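Long-range contacts in uncharacterized protein (Pyrococcus horikoshii, PDB 2P8T), which is of unknown function but may bind ATP and act as an aminoacyl-tRNA ligase: residues 99-103 with 155-159; 102-108 with 185-189. One frame throughout, in Å; residues are numbered along the deposited sequence.

Contact 1 (99-103 with 155-159); sequences AIVVK and IVDYE
The ammonium nitrogen NZ of Lys-103 is gripped by three groups: it forms a salt bridge of 2.9 Å to OD2 of Asp-157 and donates hydrogen bonds to the backbone carbonyls of Leu-81 and Phe-84. OD2 is met on its syn side, but 31° out of the carboxylate plane, so NZ lies tilted from the plane of the acid. The two side chains cross at about a right angle, and Asp-157 reaches the lysine with CG anti to its backbone N (chi1 -167°). With an alanine here the Asp-157 carboxylate is likely to lose this positive mate, and the carbonyls of Leu-81 and Phe-84 their common donor.

The rest is van der Waals packing of aliphatic side chains, partly against backbone carbonyls, and Val-101 carries most of it. Its CG1 lies 3.8 Å from CB of Tyr-158, where the side chains again cross at about a right angle; the tyrosine ring itself leads away. CG2 stands 3.6 Å from the carbonyl O of Val-156, while CG1 is equally close to O of Asp-157, a buried acceptor that has no polar partner. Farther back, CB of Ala-99 rests against CG1 of Ile-155 at 3.7 Å, and CD1 of the isoleucine lies at the same distance.

The end-to-end directions of the touching parts differ by 5°, so the segments run nearly parallel, but no backbone hydrogen bond joins them. Residues 155-159 form the loop between helix 149-154 and strand 163-168, laid over one face of the five-stranded antiparallel sheet: Ile-155 also touches strands 163-168 and 134-136, while Ile-100 and Val-102 have their CB bonds directed away from the loop, and their side chains touch helix 172-187.

Contact 2 (102-108 with 185-189); sequences VKNPPEF and ILKKE
Leu-186 puts its two methyls over different parts of residues 102-108: CD1 approaches CG2 of Val-102 at 3.9 Å, and CD2 packs against CB of Phe-108 at 3.7 Å. This is alpha/beta packing, in which the C-terminal part of helix 172-187 covers the end of strand 95-102 and the loop that leads to helix 110-119. Leucine CD2 also lies near CG and CD2 of the phenylalanine ring, approaching it obliquely. The ring edge of Phe-108 has the carbonyl O of Pro-106 in its plane. Leu-113 of helix 110-119 touches both Phe-108 and Leu-186, which extends the apolar cluster beyond the two segments.

Pro-106 adds a different kind of contact. Its ring carbon CD sits 3.2 Å from the carbonyl O of Leu-186, and the same carbon is 4.0 Å from CD2 of that leucine, so one proline meets both the backbone and the side chain of the helix.

Lys-187 takes the other methyl of Val-102, CG1. The two side chains slide past each other in opposite directions, with CE of the lysine 3.7 Å from CG1 of the valine; the bend at chi2 (-59°) lets the aliphatic chain follow that methyl, and the extended remainder carries the amine to the loop backbone. Met-83 and Phe-84 also touch this lysine, which is buried despite its charge. Two carbonyls take up its amine: the bond from NZ to O of Lys-103 is weak, and NZ also donates a hydrogen bond of 3.0 Å to O of Asn-104, with a C=O...N angle of 119° and the donor 61° out of the carbonyl plane.

Both contacts start from the same piece of chain, the end of strand 95-102 and the loop after it, and share Val-102 and Lys-103. Followed from the N terminus, the chain passes through 99-108, and contact 1 closes the first loop on returning at 155-159, with 51 residues between its segments. Contact 2 closes the longer loop at 185-189, after 76 intervening residues. Because they leave from overlapping residues, neither loop strictly encloses the other; they share a start, and the second simply closes later. Their centres lie about 12 Å apart. Contact 1 ties the strand to the loop before strand 163-168, and contact 2 ties its exit to helix 172-187.

Contact 1 (99-103 with 155-159)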
loop_
_atom_site.group_PDB
_atom_site.type_symbol
_atom_site.label_atom_id
_atom_site.label_comp_id
_atom_site.label_asym_id
_atom_site.label_seq_id
_atom_site.Cartn_x
_atom_site.Cartn_y
_atom_site.Cartn_z
ATOM N N ALA A 99 -4.226 -6.111 0.212
ATOM C CA ALA A 99 -4.232 -6.062 1.656
ATOM C C ALA A 99 -2.875 -5.544 2.118
ATOM O O ALA A 99 -1.827 -5.964 1.588
ATOM C CB ALA A 99 -4.515 -7.455 2.260
ATOM N N ILE A 100 -2.920 -4.599 3.053
ATOM C CA ILE A 100 -1.727 -4.079 3.721
ATOM C C ILE A 100 -1.960 -4.059 5.236
ATOM O O ILE A 100 -2.933 -3.480 5.730
ATOM C CB ILE A 100 -1.340 -2.646 3.225
ATOM C CG1 ILE A 100 -1.224 -2.597 1.695
ATOM C CG2 ILE A 100 -0.059 -2.162 3.926
ATOM C CD1 ILE A 100 -0.920 -1.185 1.114
ATOM N N VAL A 101 -1.049 -4.683 5.975
ATOM C CA VAL A 101 -1.075 -4.651 7.434
ATOM C C VAL A 101 -0.370 -3.373 7.852
ATOM O O VAL A 101 0.739 -3.073 7.362
ATOM C CB VAL A 101 -0.329 -5.855 8.058
ATOM C CG1 VAL A 101 -0.314 -5.783 9.601
ATOM C CG2 VAL A 101 -0.908 -7.166 7.574
ATOM N N VAL A 102 -1.009 -2.625 8.743
ATOM C CA VAL A 102 -0.394 -1.437 9.350
ATOM C C VAL A 102 -0.004 -1.776 10.794
ATOM O O VAL A 102 -0.853 -2.110 11.623
ATOM C CB VAL A 102 -1.345 -0.223 9.347
ATOM C CG1 VAL A 102 -0.653 0.991 9.942
ATOM C CG2 VAL A 102 -1.826 0.076 7.928
ATOM N N LYS A 103 1.295 -1.684 11.072
ATOM C CA LYS A 103 1.852 -2.101 12.340
ATOM C C LYS A 103 1.732 -0.991 13.346
ATOM O O LYS A 103 1.928 0.170 13.008
ATOM C CB LYS A 103 3.311 -2.545 12.150
ATOM C CG LYS A 103 3.395 -3.845 11.363
ATOM C CD LYS A 103 4.607 -3.935 10.452
ATOM C CE LYS A 103 4.668 -5.315 9.817
ATOM N NZ LYS A 103 5.789 -5.503 8.851
ATOM N N ILE A 155 -3.370 -13.262 3.852
ATOM C CA ILE A 155 -2.823 -12.180 4.643
ATOM C C ILE A 155 -1.902 -12.757 5.721
ATOM O O ILE A 155 -2.283 -13.672 6.467
ATOM C CB ILE A 155 -3.933 -11.283 5.230
ATOM C CG1 ILE A 155 -4.730 -10.640 4.083
ATOM C CG2 ILE A 155 -3.334 -10.171 6.112
ATOM C CD1 ILE A 155 -6.044 -9.992 4.510
ATOM N N VAL A 156 -0.687 -12.229 5.767
ATOM C CA VAL A 156 0.354 -12.705 6.675
ATOM C C VAL A 156 1.019 -11.502 7.339
ATOM O O VAL A 156 0.639 -10.353 7.073
ATOM C CB VAL A 156 1.417 -13.569 5.911
ATOM C CG1 VAL A 156 0.765 -14.786 5.261
ATOM C CG2 VAL A 156 2.142 -12.751 4.820
ATOM N N ASP A 157 2.011 -11.752 8.196
ATOM C CA ASP A 157 2.797 -10.666 8.798
ATOM C C ASP A 157 1.946 -9.695 9.642
ATOM O O ASP A 157 2.084 -8.470 9.531
ATOM C CB ASP A 157 3.593 -9.910 7.713
ATOM C CG ASP A 157 4.668 -8.989 8.294
ATOM O OD1 ASP A 157 5.119 -9.226 9.445
ATOM O OD2 ASP A 157 5.073 -8.031 7.596
ATOM N N TYR A 158 1.071 -10.236 10.491
ATOM C CA TYR A 158 0.308 -9.397 11.441
ATOM C C TYR A 158 0.374 -9.904 12.896
ATOM O O TYR A 158 0.624 -11.087 13.149
ATOM C CB TYR A 158 -1.161 -9.226 11.009
ATOM C CG TYR A 158 -1.905 -10.533 10.878
ATOM C CD1 TYR A 158 -2.474 -11.156 11.991
ATOM C CD2 TYR A 158 -2.023 -11.164 9.637
ATOM C CE1 TYR A 158 -3.139 -12.382 11.870
ATOM C CE2 TYR A 158 -2.697 -12.377 9.508
ATOM C CZ TYR A 158 -3.251 -12.975 10.622
ATOM O OH TYR A 158 -3.897 -14.180 10.486
ATOM N N GLU A 159 0.114 -8.999 13.830
ATOM C CA GLU A 159 0.087 -9.317 15.261
ATOM C C GLU A 159 -1.054 -8.554 15.894
ATOM O O GLU A 159 -1.529 -7.565 15.326
ATOM C CB GLU A 159 1.396 -8.884 15.939
ATOM C CG GLU A 159 2.645 -9.630 15.509
ATOM C CD GLU A 159 3.862 -9.296 16.366
ATOM O OE1 GLU A 159 3.714 -8.598 17.406
ATOM O OE2 GLU A 159 4.977 -9.735 16.001
#

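Contact 2 (102-108 with 185-189)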
loop_
_atom_site.group_PDB
_atom_site.type_symbol
_atom_site.label_atom_id
_atom_site.label_comp_id
_atom_site.label_asym_id
_atom_site.label_seq_id
_atom_site.Cartn_x
_atom_site.Cartn_y
_atom_site.Cartn_z
ATOM N N VAL A 102 -1.009 -2.625 8.743
ATOM C CA VAL A 102 -0.394 -1.437 9.350
ATOM C C VAL A 102 -0.004 -1.776 10.794
ATOM O O VAL A 102 -0.853 -2.110 11.623
ATOM C CB VAL A 102 -1.345 -0.223 9.347
ATOM C CG1 VAL A 102 -0.653 0.991 9.942
ATOM C CG2 VAL A 102 -1.826 0.076 7.928
ATOM N N LYS A 103 1.295 -1.684 11.072
ATOM C CA LYS A 103 1.852 -2.101 12.340
ATOM C C LYS A 103 1.732 -0.991 13.346
ATOM O O LYS A 103 1.928 0.170 13.008
ATOM C CB LYS A 103 3.311 -2.545 12.150
ATOM C CG LYS A 103 3.395 -3.845 11.363
ATOM C CD LYS A 103 4.607 -3.935 10.452
ATOM C CE LYS A 103 4.668 -5.315 9.817
ATOM N NZ LYS A 103 5.789 -5.503 8.851
ATOM N N ASN A 104 1.404 -1.361 14.583
ATOM C CA ASN A 104 1.106 -0.415 15.673
ATOM C C ASN A 104 0.370 0.851 15.210
ATOM O O ASN A 104 0.915 1.953 15.323
ATOM C CB ASN A 104 2.376 -0.075 16.497
ATOM C CG ASN A 104 2.075 0.843 17.708
ATOM O OD1 ASN A 104 1.119 0.614 18.457
ATOM N ND2 ASN A 104 2.882 1.890 17.877
ATOM N N PRO A 105 -0.875 0.697 14.687
ATOM C CA PRO A 105 -1.626 1.823 14.141
ATOM C C PRO A 105 -2.124 2.760 15.233
ATOM O O PRO A 105 -2.190 2.360 16.400
ATOM C CB PRO A 105 -2.825 1.145 13.464
ATOM C CG PRO A 105 -3.027 -0.104 14.278
ATOM C CD PRO A 105 -1.646 -0.561 14.594
ATOM N N PRO A 106 -2.488 3.999 14.865
ATOM C CA PRO A 106 -3.171 4.827 15.864
ATOM C C PRO A 106 -4.607 4.339 15.879
ATOM O O PRO A 106 -4.956 3.447 15.096
ATOM C CB PRO A 106 -3.094 6.230 15.268
ATOM C CG PRO A 106 -3.088 5.991 13.779
ATOM C CD PRO A 106 -2.360 4.680 13.560
ATOM N N GLU A 107 -5.457 4.894 16.729
ATOM C CA GLU A 107 -6.856 4.536 16.571
ATOM C C GLU A 107 -7.450 5.256 15.352
ATOM O O GLU A 107 -6.936 6.292 14.891
ATOM C CB GLU A 107 -7.663 4.688 17.871
ATOM C CG GLU A 107 -9.178 4.394 17.770
ATOM C CD GLU A 107 -9.587 3.058 17.098
ATOM O OE1 GLU A 107 -8.744 2.268 16.601
ATOM O OE2 GLU A 107 -10.808 2.802 17.068
ATOM N N PHE A 108 -8.484 4.645 14.791
ATOM C CA PHE A 108 -9.060 5.080 13.534
ATOM C C PHE A 108 -10.549 4.766 13.502
ATOM O O PHE A 108 -11.061 3.977 14.318
ATOM C CB PHE A 108 -8.352 4.379 12.354
ATOM C CG PHE A 108 -8.393 2.876 12.426
ATOM C CD1 PHE A 108 -9.454 2.165 11.873
ATOM C CD2 PHE A 108 -7.363 2.166 13.050
ATOM C CE1 PHE A 108 -9.504 0.765 11.955
ATOM C CE2 PHE A 108 -7.399 0.773 13.132
ATOM C CZ PHE A 108 -8.469 0.068 12.586
ATOM N N ILE A 185 -2.674 7.709 5.378
ATOM C CA ILE A 185 -3.457 8.411 6.425
ATOM C C ILE A 185 -3.075 7.909 7.831
ATOM O O ILE A 185 -2.866 8.690 8.765
ATOM C CB ILE A 185 -5.001 8.273 6.218
ATOM C CG1 ILE A 185 -5.442 8.948 4.910
ATOM C CG2 ILE A 185 -5.763 8.830 7.453
ATOM C CD1 ILE A 185 -6.774 8.476 4.380
ATOM N N LEU A 186 -2.983 6.589 7.985
ATOM C CA LEU A 186 -2.731 5.991 9.297
ATOM C C LEU A 186 -1.320 6.233 9.843
ATOM O O LEU A 186 -1.102 6.267 11.077
ATOM C CB LEU A 186 -2.981 4.475 9.219
ATOM C CG LEU A 186 -4.461 4.099 9.214
ATOM C CD1 LEU A 186 -4.622 2.647 8.761
ATOM C CD2 LEU A 186 -5.078 4.348 10.582
ATOM N N LYS A 187 -0.363 6.393 8.931
ATOM C CA LYS A 187 1.055 6.495 9.298
ATOM C C LYS A 187 1.731 7.806 8.845
ATOM O O LYS A 187 2.968 7.897 8.808
ATOM C CB LYS A 187 1.815 5.284 8.756
ATOM C CG LYS A 187 1.550 4.006 9.532
ATOM C CD LYS A 187 1.935 4.185 11.017
ATOM C CE LYS A 187 2.092 2.847 11.694
ATOM N NZ LYS A 187 2.669 2.966 13.072
ATOM N N LYS A 188 0.897 8.798 8.518
ATOM C CA LYS A 188 1.308 10.109 7.989
ATOM C C LYS A 188 2.487 10.724 8.756
ATOM O O LYS A 188 3.460 11.190 8.157
ATOM C CB LYS A 188 0.088 11.056 8.039
ATOM C CG LYS A 188 0.257 12.453 7.406
ATOM C CD LYS A 188 -0.967 13.358 7.677
ATOM C CE LYS A 188 -1.047 13.868 9.128
ATOM N NZ LYS A 188 -1.865 15.151 9.265
ATOM N N GLU A 189 2.390 10.723 10.080
ATOM C CA GLU A 189 3.400 11.354 10.928
ATOM C C GLU A 189 4.698 10.545 10.996
ATOM O O GLU A 189 5.720 11.042 11.465
ATOM C CB GLU A 189 2.831 11.610 12.334
ATOM C CG GLU A 189 1.590 12.554 12.339
ATOM C CD GLU A 189 0.950 12.715 13.717
ATOM O OE1 GLU A 189 1.474 13.513 14.526
ATOM O OE2 GLU A 189 -0.086 12.067 13.981
#